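Local coordinates for protein threonine--tRNA ligase catalytic subunit (Aeropyrum pernix, PDB 3A32) that probably catalyses the ATP-dependent attachment of threonine to its cognate tRNA, working as a zinc-containing homodimeric class II synthetase that probably interacts with a separate editing subunit, at residues 359-372 and 432-446. Numbering follows the deposited sequence.
Sequences LASSIAKGLLDKGF and YGDAADAVENLAAVA
Val439, with CG1 trans to its backbone N (chi1 166°), straddles the backbone of helix 359-369: CG2 lies 3.7 Å from Ile363 CA, and CG1 reaches the carbonyl carbon of Gly366. A CB on Gly366 would collide with Val439 CG2, so the glycine admits the valine, and the segment axes approach to 8.9 Å, crossing at -48°. Lys370 runs extended to CE and then bends at chi4, while Glu440 folds at chi2, so that Lys370 NZ meets Glu440 OE2 at 2.9 Å. This salt bridge uses the syn side of the carboxylate, 29° out of its plane. On the way, Lys370 CD presses on Ala443 CB at a tight 3.5 Å; an alanine in place of the lysine would probably leave Glu440 without its cationic mate and uncover Val439 and Ala443. Ile363 is a knob among Ala435, Ala438, Val439 and Leu442, its CG2 3.6 Å from Leu442 CD1. At one end Leu359 CD2 touches the Tyr432 hydroxyl, which bonds Glu407 O; at the other, Ala443 CB meets the Phe372 ring edge, 3.9 Å from CE2, just past the Schellman motif at Gly371. Both helices belong to the anticodon-binding domain and pack on its mixed sheet, where Leu367 rests on strand 373-380, Ile363 on strand 399-403, and Leu442 on strands 399-403 and 412-419.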
# COMPACT_ATOMS: atom_id res chain seq x y z
N LEU A 359 -6.45 -35.04 4.56
CA LEU A 359 -6.82 -34.04 5.56
C LEU A 359 -5.92 -32.79 5.53
O LEU A 359 -6.42 -31.66 5.42
CB LEU A 359 -6.91 -34.65 6.99
CG LEU A 359 -7.57 -33.77 8.08
CD1 LEU A 359 -8.99 -33.36 7.75
CD2 LEU A 359 -7.48 -34.40 9.50
N ALA A 360 -4.61 -32.99 5.60
CA ALA A 360 -3.62 -31.91 5.56
C ALA A 360 -3.76 -31.02 4.32
O ALA A 360 -3.89 -29.80 4.40
CB ALA A 360 -2.18 -32.50 5.64
N SER A 361 -3.73 -31.68 3.17
CA SER A 361 -3.93 -31.06 1.88
C SER A 361 -5.25 -30.27 1.78
O SER A 361 -5.25 -29.10 1.35
CB SER A 361 -3.81 -32.17 0.81
OG SER A 361 -4.16 -31.70 -0.48
N SER A 362 -6.37 -30.87 2.19
CA SER A 362 -7.65 -30.14 2.17
C SER A 362 -7.69 -28.95 3.14
O SER A 362 -8.16 -27.87 2.78
CB SER A 362 -8.80 -31.05 2.48
OG SER A 362 -8.92 -31.97 1.45
N ILE A 363 -7.21 -29.15 4.37
CA ILE A 363 -7.10 -28.02 5.32
C ILE A 363 -6.23 -26.92 4.71
O ILE A 363 -6.63 -25.77 4.69
CB ILE A 363 -6.56 -28.45 6.73
CG1 ILE A 363 -7.60 -29.34 7.46
CG2 ILE A 363 -6.17 -27.19 7.58
CD1 ILE A 363 -7.06 -30.06 8.74
N ALA A 364 -5.07 -27.26 4.17
CA ALA A 364 -4.18 -26.27 3.54
C ALA A 364 -4.89 -25.49 2.47
O ALA A 364 -4.88 -24.25 2.51
CB ALA A 364 -2.92 -26.92 2.98
N LYS A 365 -5.52 -26.19 1.52
CA LYS A 365 -6.29 -25.53 0.46
C LYS A 365 -7.38 -24.64 1.01
O LYS A 365 -7.59 -23.54 0.52
CB LYS A 365 -6.95 -26.52 -0.52
CG LYS A 365 -5.99 -27.22 -1.48
CD LYS A 365 -6.70 -28.42 -2.24
CE LYS A 365 -5.67 -29.38 -2.89
NZ LYS A 365 -4.25 -28.85 -2.90
N GLY A 366 -8.11 -25.15 2.00
CA GLY A 366 -9.24 -24.42 2.55
C GLY A 366 -8.77 -23.13 3.24
O GLY A 366 -9.41 -22.06 3.11
N LEU A 367 -7.70 -23.22 4.03
CA LEU A 367 -7.07 -21.99 4.66
C LEU A 367 -6.56 -20.97 3.64
O LEU A 367 -6.74 -19.76 3.82
CB LEU A 367 -5.93 -22.40 5.58
CG LEU A 367 -6.48 -23.18 6.80
CD1 LEU A 367 -5.30 -23.79 7.51
CD2 LEU A 367 -7.29 -22.28 7.71
N LEU A 368 -5.94 -21.45 2.56
CA LEU A 368 -5.55 -20.58 1.44
C LEU A 368 -6.74 -19.88 0.85
O LEU A 368 -6.69 -18.72 0.62
CB LEU A 368 -4.79 -21.34 0.35
CG LEU A 368 -3.33 -21.73 0.68
CD1 LEU A 368 -2.87 -22.94 -0.13
CD2 LEU A 368 -2.42 -20.54 0.43
N ASP A 369 -7.85 -20.59 0.64
CA ASP A 369 -9.07 -19.98 0.10
C ASP A 369 -9.70 -18.93 1.03
O ASP A 369 -10.36 -18.00 0.56
CB ASP A 369 -10.12 -21.04 -0.24
CG ASP A 369 -9.73 -21.92 -1.42
OD1 ASP A 369 -8.73 -21.63 -2.15
OD2 ASP A 369 -10.45 -22.92 -1.64
N LYS A 370 -9.51 -19.08 2.35
CA LYS A 370 -9.92 -18.00 3.29
C LYS A 370 -8.97 -16.78 3.31
O LYS A 370 -9.25 -15.76 3.96
CB LYS A 370 -10.16 -18.57 4.69
CG LYS A 370 -11.42 -19.48 4.72
CD LYS A 370 -11.99 -19.59 6.08
CE LYS A 370 -13.12 -20.57 6.13
NZ LYS A 370 -14.35 -19.92 5.64
N GLY A 371 -7.85 -16.89 2.58
CA GLY A 371 -6.94 -15.76 2.43
C GLY A 371 -5.73 -15.80 3.37
O GLY A 371 -5.06 -14.78 3.54
N PHE A 372 -5.45 -16.97 3.96
CA PHE A 372 -4.37 -17.12 4.93
C PHE A 372 -3.06 -17.47 4.28
O PHE A 372 -3.03 -17.99 3.13
CB PHE A 372 -4.69 -18.21 5.97
CG PHE A 372 -5.85 -17.86 6.88
CD1 PHE A 372 -5.75 -16.79 7.78
CD2 PHE A 372 -7.02 -18.62 6.85
CE1 PHE A 372 -6.79 -16.47 8.64
CE2 PHE A 372 -8.09 -18.30 7.70
CZ PHE A 372 -7.96 -17.20 8.58
N TYR A 432 -13.16 -31.68 14.96
CA TYR A 432 -13.72 -31.46 13.63
C TYR A 432 -14.52 -32.69 13.23
O TYR A 432 -14.31 -33.77 13.79
CB TYR A 432 -12.59 -31.17 12.59
CG TYR A 432 -11.72 -32.38 12.29
CD1 TYR A 432 -11.93 -33.17 11.17
CD2 TYR A 432 -10.69 -32.75 13.17
CE1 TYR A 432 -11.11 -34.30 10.91
CE2 TYR A 432 -9.91 -33.83 12.94
CZ TYR A 432 -10.11 -34.60 11.82
OH TYR A 432 -9.30 -35.68 11.65
N GLY A 433 -15.40 -32.52 12.24
CA GLY A 433 -16.18 -33.61 11.65
C GLY A 433 -15.57 -34.00 10.32
O GLY A 433 -15.38 -35.17 10.05
N ASP A 434 -15.21 -33.03 9.49
CA ASP A 434 -14.46 -33.30 8.27
C ASP A 434 -13.56 -32.10 7.93
O ASP A 434 -13.50 -31.14 8.71
CB ASP A 434 -15.40 -33.63 7.12
CG ASP A 434 -16.35 -32.47 6.78
OD1 ASP A 434 -16.17 -31.30 7.21
OD2 ASP A 434 -17.29 -32.75 6.04
N ALA A 435 -12.92 -32.14 6.75
CA ALA A 435 -11.96 -31.10 6.35
C ALA A 435 -12.53 -29.69 6.42
O ALA A 435 -11.91 -28.81 6.97
CB ALA A 435 -11.41 -31.39 4.93
N ALA A 436 -13.70 -29.50 5.85
CA ALA A 436 -14.38 -28.21 5.80
C ALA A 436 -14.67 -27.64 7.17
O ALA A 436 -14.53 -26.44 7.39
CB ALA A 436 -15.71 -28.37 5.03
N ASP A 437 -15.13 -28.50 8.06
CA ASP A 437 -15.41 -28.15 9.42
C ASP A 437 -14.12 -27.79 10.19
O ASP A 437 -14.10 -26.84 10.98
CB ASP A 437 -16.14 -29.31 10.10
CG ASP A 437 -16.76 -28.91 11.40
OD1 ASP A 437 -17.62 -27.97 11.38
OD2 ASP A 437 -16.36 -29.50 12.43
N ALA A 438 -13.06 -28.56 9.95
CA ALA A 438 -11.73 -28.23 10.46
C ALA A 438 -11.28 -26.84 9.98
O ALA A 438 -10.79 -26.05 10.78
CB ALA A 438 -10.66 -29.34 10.10
N VAL A 439 -11.44 -26.55 8.68
CA VAL A 439 -11.04 -25.24 8.14
C VAL A 439 -11.83 -24.12 8.85
O VAL A 439 -11.27 -23.09 9.22
CB VAL A 439 -11.18 -25.16 6.58
CG1 VAL A 439 -11.09 -23.68 6.04
CG2 VAL A 439 -10.15 -26.10 5.90
N GLU A 440 -13.12 -24.35 9.08
CA GLU A 440 -13.95 -23.32 9.69
C GLU A 440 -13.46 -23.02 11.08
O GLU A 440 -13.28 -21.86 11.44
CB GLU A 440 -15.43 -23.72 9.71
CG GLU A 440 -16.04 -23.83 8.32
CD GLU A 440 -16.06 -22.48 7.55
OE1 GLU A 440 -16.62 -21.48 8.09
OE2 GLU A 440 -15.54 -22.43 6.40
N ASN A 441 -13.19 -24.09 11.83
CA ASN A 441 -12.72 -24.02 13.20
C ASN A 441 -11.32 -23.40 13.34
O ASN A 441 -11.06 -22.69 14.31
CB ASN A 441 -12.73 -25.44 13.82
CG ASN A 441 -14.14 -25.98 14.02
OD1 ASN A 441 -15.11 -25.24 13.90
ND2 ASN A 441 -14.26 -27.27 14.34
N LEU A 442 -10.42 -23.71 12.40
CA LEU A 442 -9.11 -23.08 12.37
C LEU A 442 -9.26 -21.61 12.02
O LEU A 442 -8.59 -20.74 12.63
CB LEU A 442 -8.15 -23.78 11.40
CG LEU A 442 -7.73 -25.18 11.88
CD1 LEU A 442 -7.11 -25.97 10.81
CD2 LEU A 442 -6.76 -25.10 13.05
N ALA A 443 -10.16 -21.31 11.07
CA ALA A 443 -10.41 -19.90 10.74
C ALA A 443 -10.99 -19.13 11.92
O ALA A 443 -10.63 -17.95 12.12
CB ALA A 443 -11.29 -19.75 9.50
N ALA A 444 -11.81 -19.79 12.75
CA ALA A 444 -12.30 -19.16 14.01
C ALA A 444 -11.18 -18.81 15.00
O ALA A 444 -11.24 -17.77 15.67
CB ALA A 444 -13.38 -20.07 14.72
N VAL A 445 -10.20 -19.70 15.15
CA VAL A 445 -9.05 -19.44 16.00
C VAL A 445 -8.28 -18.21 15.46
O VAL A 445 -7.87 -17.34 16.24
CB VAL A 445 -8.12 -20.67 16.05
CG1 VAL A 445 -6.71 -20.29 16.49
CG2 VAL A 445 -8.71 -21.79 16.97
N ALA A 446 -8.14 -18.13 14.13
CA ALA A 446 -7.46 -17.03 13.46
C ALA A 446 -8.18 -15.70 13.64
O ALA A 446 -7.53 -14.68 13.83
CB ALA A 446 -7.29 -17.33 11.96